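Local coordinates for galactofuranose-binding protein YtfQ (Escherichia coli, PDB 2VK2) that binds alpha- and beta-galactofuranose in the periplasm and serves as the solute-binding part of the YtfQRT-YjfF ABC transporter, at residues Ala19-Asn22 and Val23-Glu27; Arg172-Gly175 and Lys176-Glu180; Lys234-Asp238 and Gly239-Ala243; Asn250-Gly253 and Pro254-Ala258. One frame throughout, in Å; residues are numbered along the deposited sequence. Where two conformers were deposited one is given.

Interaction 1. Residues Ala19-Asn22 and Val23-Glu27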
loop_
_atom_site.group_PDB
_atom_site.type_symbol
_atom_site.label_atom_id
_atom_site.label_comp_id
_atom_site.label_asym_id
_atom_site.label_seq_id
_atom_site.Cartn_x
_atom_site.Cartn_y
_atom_site.Cartn_z
ATOM N N ALA A 19 -3.790 9.992 -3.154
ATOM C CA ALA A 19 -5.156 10.029 -2.640
ATOM C C ALA A 19 -5.184 10.055 -1.111
ATOM O O ALA A 19 -5.985 10.775 -0.522
ATOM C CB ALA A 19 -5.963 8.846 -3.167
ATOM N N GLU A 20 -4.316 9.273 -0.471
ATOM C CA GLU A 20 -4.232 9.278 0.991
ATOM C C GLU A 20 -3.904 10.678 1.516
ATOM O O GLU A 20 -4.492 11.131 2.497
ATOM C CB GLU A 20 -3.181 8.284 1.488
ATOM C CG GLU A 20 -3.153 8.128 3.005
ATOM C CD GLU A 20 -1.877 7.494 3.517
ATOM O OE1 GLU A 20 -0.790 7.816 2.995
ATOM O OE2 GLU A 20 -1.973 6.672 4.454
ATOM N N THR A 21 -2.962 11.346 0.860
ATOM C CA THR A 21 -2.602 12.718 1.202
ATOM C C THR A 21 -3.789 13.670 1.015
ATOM O O THR A 21 -4.081 14.482 1.893
ATOM C CB THR A 21 -1.390 13.185 0.373
ATOM O OG1 THR A 21 -0.231 12.437 0.773
ATOM C CG2 THR A 21 -1.121 14.671 0.572
ATOM N N ASN A 22 -4.477 13.559 -0.118
ATOM C CA ASN A 22 -5.662 14.382 -0.381
ATOM C C ASN A 22 -6.727 14.199 0.692
ATOM O O ASN A 22 -7.299 15.170 1.189
ATOM C CB ASN A 22 -6.273 14.035 -1.744
ATOM C CG ASN A 22 -5.427 14.502 -2.916
ATOM O OD1 ASN A 22 -4.592 15.396 -2.786
ATOM N ND2 ASN A 22 -5.650 13.897 -4.076
ATOM N N VAL A 23 -6.986 12.945 1.051
ATOM C CA VAL A 23 -8.000 12.624 2.048
ATOM C C VAL A 23 -7.577 13.066 3.455
ATOM O O VAL A 23 -8.411 13.506 4.248
ATOM C CB VAL A 23 -8.342 11.122 2.030
ATOM C CG1 VAL A 23 -9.288 10.764 3.170
ATOM C CG2 VAL A 23 -8.955 10.750 0.683
ATOM N N ALA A 24 -6.285 12.967 3.764
ATOM C CA ALA A 24 -5.776 13.488 5.031
ATOM C C ALA A 24 -6.092 14.979 5.150
ATOM O O ALA A 24 -6.546 15.447 6.193
ATOM C CB ALA A 24 -4.280 13.248 5.145
ATOM N N LYS A 25 -5.860 15.718 4.070
ATOM C CA LYS A 25 -6.141 17.150 4.045
ATOM C C LYS A 25 -7.630 17.450 4.205
ATOM O O LYS A 25 -8.001 18.288 5.023
ATOM C CB LYS A 25 -5.617 17.779 2.756
ATOM C CG LYS A 25 -4.103 17.828 2.653
ATOM C CD LYS A 25 -3.686 18.347 1.290
ATOM C CE LYS A 25 -2.180 18.411 1.139
ATOM N NZ LYS A 25 -1.794 18.814 -0.244
ATOM N N SER A 26 -8.482 16.769 3.440
ATOM C CA SER A 26 -9.926 17.026 3.520
ATOM C C SER A 26 -10.508 16.591 4.868
ATOM O O SER A 26 -11.385 17.265 5.412
ATOM C CB SER A 26 -10.687 16.382 2.350
ATOM O OG SER A 26 -10.452 14.992 2.254
ATOM N N GLU A 27 -10.010 15.485 5.416
ATOM C CA GLU A 27 -10.417 15.052 6.754
ATOM C C GLU A 27 -10.032 16.085 7.812
ATOM O O GLU A 27 -10.848 16.444 8.658
ATOM C CB GLU A 27 -9.805 13.692 7.102
ATOM C CG GLU A 27 -10.503 12.505 6.441
ATOM C CD GLU A 27 -11.832 12.147 7.092
ATOM O OE1 GLU A 27 -12.161 12.712 8.155
ATOM O OE2 GLU A 27 -12.558 11.296 6.540
HETATM O O HOH W 1 -2.479 16.840 -2.140
#

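Interaction 2. Residues Arg172-Gly175 and Lys176-Glu180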
loop_
_atom_site.group_PDB
_atom_site.type_symbol
_atom_site.label_atom_id
_atom_site.label_comp_id
_atom_site.label_asym_id
_atom_site.label_seq_id
_atom_site.Cartn_x
_atom_site.Cartn_y
_atom_site.Cartn_z
ATOM N N ARG A 172 4.940 3.101 -10.891
ATOM C CA ARG A 172 4.608 2.688 -12.248
ATOM C C ARG A 172 5.863 2.553 -13.111
ATOM O O ARG A 172 6.025 1.561 -13.827
ATOM C CB ARG A 172 3.631 3.694 -12.870
ATOM C CG ARG A 172 2.931 3.202 -14.119
ATOM C CD ARG A 172 1.847 4.172 -14.571
ATOM N NE ARG A 172 0.722 4.248 -13.634
ATOM C CZ ARG A 172 -0.438 4.856 -13.892
ATOM N NH1 ARG A 172 -0.651 5.449 -15.063
ATOM N NH2 ARG A 172 -1.398 4.867 -12.978
ATOM N N SER A 173 6.755 3.538 -13.020
ATOM C CA SER A 173 7.954 3.559 -13.859
ATOM C C SER A 173 8.894 2.393 -13.549
ATOM O O SER A 173 9.379 1.728 -14.466
ATOM C CB SER A 173 8.692 4.894 -13.727
ATOM O OG SER A 173 9.068 5.151 -12.386
ATOM N N LYS A 174 9.143 2.134 -12.270
ATOM C CA LYS A 174 10.034 1.037 -11.892
ATOM C C LYS A 174 9.362 -0.322 -12.106
ATOM O O LYS A 174 10.021 -1.287 -12.494
ATOM C CB LYS A 174 10.514 1.196 -10.448
ATOM C CG LYS A 174 11.573 0.184 -10.013
ATOM C CD LYS A 174 12.923 0.434 -10.668
ATOM C CE LYS A 174 13.948 -0.598 -10.224
ATOM N NZ LYS A 174 14.162 -0.595 -8.752
ATOM N N GLY A 175 8.054 -0.395 -11.864
ATOM C CA GLY A 175 7.285 -1.596 -12.183
ATOM C C GLY A 175 7.424 -1.990 -13.645
ATOM O O GLY A 175 7.626 -3.163 -13.965
ATOM N N LYS A 176 7.329 -1.001 -14.534
ATOM C CA LYS A 176 7.511 -1.235 -15.966
ATOM C C LYS A 176 8.927 -1.724 -16.275
ATOM O O LYS A 176 9.103 -2.698 -17.003
ATOM C CB LYS A 176 7.214 0.038 -16.767
ATOM C CG LYS A 176 7.311 -0.157 -18.276
ATOM C CD LYS A 176 6.922 1.095 -19.035
ATOM C CE LYS A 176 6.955 0.850 -20.532
ATOM N NZ LYS A 176 6.671 2.088 -21.301
ATOM N N GLU A 177 9.924 -1.040 -15.722
ATOM C CA GLU A 177 11.330 -1.386 -15.936
ATOM C C GLU A 177 11.632 -2.821 -15.501
ATOM O O GLU A 177 12.275 -3.580 -16.229
ATOM C CB GLU A 177 12.222 -0.407 -15.171
ATOM C CG GLU A 177 13.719 -0.663 -15.272
ATOM C CD GLU A 177 14.512 0.200 -14.313
ATOM O OE1 GLU A 177 14.182 1.397 -14.182
ATOM O OE2 GLU A 177 15.459 -0.317 -13.684
ATOM N N VAL A 178 11.165 -3.187 -14.313
ATOM C CA VAL A 178 11.408 -4.526 -13.787
ATOM C C VAL A 178 10.651 -5.579 -14.603
ATOM O O VAL A 178 11.206 -6.631 -14.920
ATOM C CB VAL A 178 11.052 -4.614 -12.290
ATOM C CG1 VAL A 178 11.188 -6.041 -11.783
ATOM C CG2 VAL A 178 11.945 -3.675 -11.488
ATOM N N MET A 179 9.401 -5.293 -14.963
ATOM C CA MET A 179 8.635 -6.214 -15.805
ATOM C C MET A 179 9.314 -6.436 -17.159
ATOM O O MET A 179 9.340 -7.562 -17.657
ATOM C CB MET A 179 7.200 -5.724 -16.024
ATOM C CG MET A 179 6.287 -6.753 -16.690
ATOM S SD MET A 179 5.997 -8.193 -15.645
ATOM C CE MET A 179 5.286 -9.336 -16.828
ATOM N N GLU A 180 9.856 -5.370 -17.749
ATOM C CA GLU A 180 10.618 -5.490 -18.999
ATOM C C GLU A 180 11.770 -6.482 -18.850
ATOM O O GLU A 180 11.994 -7.314 -19.729
ATOM C CB GLU A 180 11.166 -4.131 -19.443
ATOM C CG GLU A 180 10.122 -3.194 -20.039
ATOM C CD GLU A 180 10.623 -1.764 -20.207
ATOM O OE1 GLU A 180 11.657 -1.404 -19.604
ATOM O OE2 GLU A 180 9.975 -0.992 -20.946
#

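Interaction 3. Residues Lys234-Asp238 and Gly239-Ala243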
loop_
_atom_site.group_PDB
_atom_site.type_symbol
_atom_site.label_atom_id
_atom_site.label_comp_id
_atom_site.label_asym_id
_atom_site.label_seq_id
_atom_site.Cartn_x
_atom_site.Cartn_y
_atom_site.Cartn_z
ATOM N N LYS A 234 -9.920 1.131 -14.913
ATOM C CA LYS A 234 -9.857 1.485 -16.332
ATOM C C LYS A 234 -9.189 0.370 -17.133
ATOM O O LYS A 234 -9.652 0.017 -18.218
ATOM C CB LYS A 234 -9.111 2.806 -16.532
ATOM C CG LYS A 234 -9.858 4.008 -15.990
ATOM C CD LYS A 234 -9.168 5.309 -16.334
ATOM C CE LYS A 234 -9.950 6.488 -15.791
ATOM N NZ LYS A 234 -9.423 7.791 -16.279
ATOM N N ALA A 235 -8.113 -0.197 -16.591
ATOM C CA ALA A 235 -7.436 -1.318 -17.234
ATOM C C ALA A 235 -8.354 -2.535 -17.332
ATOM O O ALA A 235 -8.404 -3.194 -18.370
ATOM C CB ALA A 235 -6.167 -1.670 -16.480
ATOM N N MET A 236 -9.090 -2.823 -16.260
ATOM C CA MET A 236 -10.052 -3.927 -16.271
ATOM C C MET A 236 -11.114 -3.741 -17.352
ATOM O O MET A 236 -11.468 -4.691 -18.051
ATOM C CB MET A 236 -10.748 -4.067 -14.919
ATOM C CG MET A 236 -9.870 -4.617 -13.814
ATOM S SD MET A 236 -10.818 -4.831 -12.304
ATOM C CE MET A 236 -9.519 -5.282 -11.157
ATOM N N MET A 237 -11.621 -2.520 -17.483
ATOM C CA MET A 237 -12.648 -2.225 -18.485
ATOM C C MET A 237 -12.130 -2.397 -19.918
ATOM O O MET A 237 -12.906 -2.720 -20.819
ATOM C CB MET A 237 -13.206 -0.822 -18.263
ATOM C CG MET A 237 -14.051 -0.723 -17.004
ATOM S SD MET A 237 -14.421 0.967 -16.522
ATOM C CE MET A 237 -15.589 1.430 -17.796
ATOM N N ASP A 238 -10.828 -2.200 -20.119
ATOM C CA ASP A 238 -10.182 -2.450 -21.413
ATOM C C ASP A 238 -9.715 -3.898 -21.588
ATOM O O ASP A 238 -9.122 -4.236 -22.615
ATOM C CB ASP A 238 -8.985 -1.508 -21.606
ATOM C CG ASP A 238 -9.401 -0.081 -21.904
ATOM O OD1 ASP A 238 -10.550 0.138 -22.345
ATOM O OD2 ASP A 238 -8.568 0.828 -21.707
ATOM N N GLY A 239 -9.972 -4.745 -20.593
ATOM C CA GLY A 239 -9.620 -6.163 -20.665
ATOM C C GLY A 239 -8.161 -6.472 -20.372
ATOM O O GLY A 239 -7.691 -7.571 -20.672
ATOM N N GLU A 240 -7.450 -5.524 -19.765
ATOM C CA GLU A 240 -5.997 -5.630 -19.616
ATOM C C GLU A 240 -5.513 -5.891 -18.184
ATOM O O GLU A 240 -4.315 -6.061 -17.969
ATOM C CB GLU A 240 -5.330 -4.385 -20.202
ATOM C CG GLU A 240 -5.657 -4.217 -21.684
ATOM C CD GLU A 240 -4.864 -3.130 -22.376
ATOM O OE1 GLU A 240 -4.387 -2.198 -21.698
ATOM O OE2 GLU A 240 -4.731 -3.205 -23.617
ATOM N N ALA A 241 -6.441 -5.939 -17.227
ATOM C CA ALA A 241 -6.127 -6.294 -15.838
ATOM C C ALA A 241 -7.206 -7.228 -15.296
ATOM O O ALA A 241 -8.362 -7.140 -15.703
ATOM C CB ALA A 241 -6.020 -5.039 -14.981
ATOM N N ASN A 242 -6.841 -8.115 -14.371
ATOM C CA ASN A 242 -7.768 -9.164 -13.921
ATOM C C ASN A 242 -8.311 -9.047 -12.507
ATOM O O ASN A 242 -9.475 -9.350 -12.277
ATOM C CB ASN A 242 -7.136 -10.544 -14.089
ATOM C CG ASN A 242 -6.750 -10.819 -15.510
ATOM O OD1 ASN A 242 -7.573 -11.249 -16.325
ATOM N ND2 ASN A 242 -5.508 -10.550 -15.832
ATOM N N ALA A 243 -7.474 -8.650 -11.553
ATOM C CA ALA A 243 -7.872 -8.686 -10.147
ATOM C C ALA A 243 -7.163 -7.611 -9.339
ATOM O O ALA A 243 -5.960 -7.408 -9.490
ATOM C CB ALA A 243 -7.577 -10.066 -9.563
HETATM O O HOH W 2 -10.141 -7.518 -17.704
#

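Interaction 4. Residues Asn250-Gly253 and Pro254-Ala258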
loop_
_atom_site.group_PDB
_atom_site.type_symbol
_atom_site.label_atom_id
_atom_site.label_comp_id
_atom_site.label_asym_id
_atom_site.label_seq_id
_atom_site.Cartn_x
_atom_site.Cartn_y
_atom_site.Cartn_z
ATOM N N ASN A 250 -8.559 6.438 3.008
ATOM C CA ASN A 250 -8.876 7.134 4.251
ATOM C C ASN A 250 -8.265 6.454 5.474
ATOM O O ASN A 250 -8.959 5.866 6.309
ATOM C CB ASN A 250 -10.388 7.294 4.417
ATOM C CG ASN A 250 -10.748 8.289 5.504
ATOM O OD1 ASN A 250 -9.870 8.890 6.130
ATOM N ND2 ASN A 250 -12.042 8.467 5.738
ATOM N N MET A 251 -6.947 6.558 5.564
ATOM C CA MET A 251 -6.204 6.104 6.729
ATOM C C MET A 251 -6.174 7.187 7.801
ATOM O O MET A 251 -6.138 6.880 8.990
ATOM C CB MET A 251 -4.782 5.729 6.318
ATOM C CG MET A 251 -4.730 4.559 5.357
ATOM S SD MET A 251 -5.116 3.008 6.178
ATOM C CE MET A 251 -5.217 1.894 4.776
ATOM N N ALA A 252 -6.206 8.449 7.378
ATOM C CA ALA A 252 -6.131 9.572 8.314
ATOM C C ALA A 252 -7.400 9.730 9.151
ATOM O O ALA A 252 -7.324 10.096 10.326
ATOM C CB ALA A 252 -5.818 10.863 7.571
ATOM N N GLY A 253 -8.559 9.458 8.555
ATOM C CA GLY A 253 -9.837 9.590 9.253
ATOM C C GLY A 253 -9.890 8.860 10.584
ATOM O O GLY A 253 -10.127 9.477 11.626
ATOM N N PRO A 254 -9.692 7.530 10.567
ATOM C CA PRO A 254 -9.644 6.775 11.822
ATOM C C PRO A 254 -8.568 7.253 12.809
ATOM O O PRO A 254 -8.770 7.166 14.021
ATOM C CB PRO A 254 -9.375 5.339 11.359
ATOM C CG PRO A 254 -9.877 5.295 9.960
ATOM C CD PRO A 254 -9.572 6.645 9.395
ATOM N N ALA A 255 -7.444 7.761 12.307
ATOM C CA ALA A 255 -6.410 8.317 13.181
ATOM C C ALA A 255 -6.894 9.602 13.849
ATOM O O ALA A 255 -6.705 9.786 15.054
ATOM C CB ALA A 255 -5.128 8.563 12.408
ATOM N N PHE A 256 -7.529 10.480 13.074
ATOM C CA PHE A 256 -8.138 11.690 13.637
ATOM C C PHE A 256 -9.238 11.344 14.644
ATOM O O PHE A 256 -9.342 11.992 15.683
ATOM C CB PHE A 256 -8.732 12.588 12.545
ATOM C CG PHE A 256 -7.708 13.312 11.701
ATOM C CD1 PHE A 256 -6.694 14.064 12.284
ATOM C CD2 PHE A 256 -7.792 13.277 10.314
ATOM C CE1 PHE A 256 -5.768 14.739 11.500
ATOM C CE2 PHE A 256 -6.872 13.949 9.524
ATOM C CZ PHE A 256 -5.856 14.680 10.120
ATOM N N ASP A 257 -10.055 10.335 14.337
ATOM C CA ASP A 257 -11.096 9.875 15.269
ATOM C C ASP A 257 -10.487 9.504 16.619
ATOM O O ASP A 257 -10.963 9.942 17.666
ATOM C CB ASP A 257 -11.844 8.652 14.717
ATOM C CG ASP A 257 -12.771 8.988 13.564
ATOM O OD1 ASP A 257 -13.217 10.144 13.463
ATOM O OD2 ASP A 257 -13.065 8.075 12.766
ATOM N N ALA A 258 -9.437 8.689 16.579
ATOM C CA ALA A 258 -8.746 8.242 17.788
ATOM C C ALA A 258 -8.098 9.407 18.532
ATOM O O ALA A 258 -8.167 9.480 19.761
ATOM C CB ALA A 258 -7.703 7.191 17.440
#

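Interaction 1. Residues Ala19-Asn22 and Val23-Glu27
The flat side-chain amide of N22 is joined to K25 through a single water. N22 OD1 accepts from the water oxygen at 2.6 Å, and that oxygen accepts from K25 NZ at 2.8 Å. At the other end of the amide, ND2 bonds to the backbone O of G296. Partners at both ends are likely to hold the amide in this rotation. The peptide groups are the other flat surfaces here. The carbonyls of A19, E20, T21 and N22 each take the N-H four residues on. V23 N to A19 O is 2.9 Å. The V23 methyl CG2, beside its own backbone N, rests on A19 O, at 3.2 Å. T21 O accepts from K25 N at 3.1 Å and has K25 CG 3.4 Å away.

Both segments lie on helix 15-31, the crossover helix between strands 4-9 and 34-39 in a beta-alpha-beta unit of the periplasmic binding protein fold. T21 and K25 run side by side and point the same way, over I37 of strand 34-39. T21 CG2 is anti to the backbone N, which sets it 3.9 Å from K25 CE on the extended lysine chain. T21 OG1 turns off to Q9. E20 faces the sugar site. Its OE1 takes a hydrogen bond from Q9 and a salt bridge from R17, a galactofuranose-binding residue. Its OE2 lies close to the carboxylate of D90, another sugar-binding residue, a closeness that would probably make one of the two acids harder to ionise.

Interaction 2. Residues Arg172-Gly175 and Lys176-Glu180
The K174 methylenes touch two neighbours one turn on: CD and CE meet the E177 carboxylate, and CE also meets V178 CG2. CG is anti to the backbone N (chi1 -173°), and the chain then bends at chi2 (71°) and again at chi4. K174 CE ends up 3.8 Å from E177 OE2 and 3.9 Å from V178 CG2. Both neighbours cross the lysine obliquely. The charged ends do not meet: K174 NZ is 5.1 Å from E177 OE2, and it makes its salt bridge with D169 instead. Cut back to an alanine, this position would probably leave D169 without its charged mate and uncover the V178 methyl.

V178 CG2, placed beside its backbone N, also rests on K174 O, at 3.2 Å. That oxygen accepts from V178 N at 2.9 Å. One residue on, M179 N donates to G175 O at 2.9 Å, and M179 CB touches the same oxygen at 3.3 Å. K176 takes another direction from the K174 group. Its chain is fully extended and ends in a salt bridge with E212. R172 forms a salt bridge with D231.

Helix 172-185 follows strand 160-167 in the second domain. V178 packs on L134 and M179 on V132, both of strand 129-135, while R172, M179 and E180 lie against helix 200-212.

Interaction 3. Residues Lys234-Asp238 and Gly239-Ala243
Two backbone hydrogen bonds fold the chain from A235 and M236 back onto E240 and G239. E240 N donates to A235 O at 2.9 Å, with a nearly straight N-H (164°). G239 N donates to M236 O at 3.0 Å. This second donor stands above the carbonyl plane, 68° out of it, and so does not use a lone pair. M236 O has a further partner. A water donates to it and also, at 2.7 Å from the water oxygen, to A241 O, tying the last turn of the helix to the loop that leads into strand 243-246.

The apolar contacts join the last helical turn to the chain beyond G239. A235 CB meets A241 CB at 3.7 Å. M236 CG, anti to its carbonyl carbon, reaches A241 CB at 4.0 Å and also lies near A241 O. The methionine chain is extended beyond CG, which carries CE to A243 C at 3.8 Å. The same side chain packs on P282 and A285.

Charge plays little part across the contact. The carboxylates of D238 and E240 stay apart, and E240 OE1 forms a salt bridge with K211. The aliphatic start of E240 is used locally, with CG 3.6 Å from D238 O.

G239 has positive phi (80°), a value that favours glycine; a beta carbon there would also crowd D238 O. This is a Schellman motif ending helix 230-237. It turns the chain into strand 243-246, which runs parallel to strand 222-225, so the turn closes the helical arm of a beta-alpha-beta crossover in the second domain.

Interaction 4. Residues Asn250-Gly253 and Pro254-Ala258
A252 and F256 meet one helical turn apart, methyl against ring. A252 CB is 3.8 Å from F256 CE2. With chi1 at -72°, CG of F256 lies beside its backbone N, and the ring is brought back over the preceding turn. A252 O then sits obliquely to the ring, 3.2 Å from F256 CD2. The same oxygen takes the F256 N-H at 2.8 Å. G253 O accepts from D257 N, also at 2.8 Å, and D257 CG comes within 3.3 Å of that oxygen.

Ahead of this turn, N250 OD1 accepts from G253 N at 2.8 Å, a capping bond. A beta carbon on G253 would clash with this OD1. P254 has no N-H to give, and its CD fills the place near N250 O at 3.2 Å. The capped turn leads into helix 252-265 just after the chain has crossed from strand 243-246 of one domain to the other, one of the interdomain crossings of the type I periplasmic binding fold.

Outer residues set these groups in place. N250 ND2 is held by E27, and D257 OD1 by a salt bridge to R31. The F256 ring meets that of F63 at about 45°. With a leucine in its place, the F63 ring would probably be left without its aromatic mate and a gap would open beside the A252 methyl. The M251 side chain lies close to D90 and W16 at the sugar site.

How the interactions relate
Interactions 1 and 4 belong together. Their centres lie 10 Å apart, and helix 15-31 meets helix 252-265 and the turn before it, through A24 with A252 and E27 with N250. Both come near the sugar, by E20 and M251. Interaction 4 is the more buried, with an aromatic ring and a capped start; interaction 1 has a buried side and a wet side bridged by water. Interactions 2 and 3 lie in the other domain, centres 18 Å apart, not touching. Interaction 2 lies in the first turns of its helix, with lysine chains going to acidic partners elsewhere. Interaction 3 ends a helix, and backbone bonds, two alanine methyls and a methionine chain do most of its work.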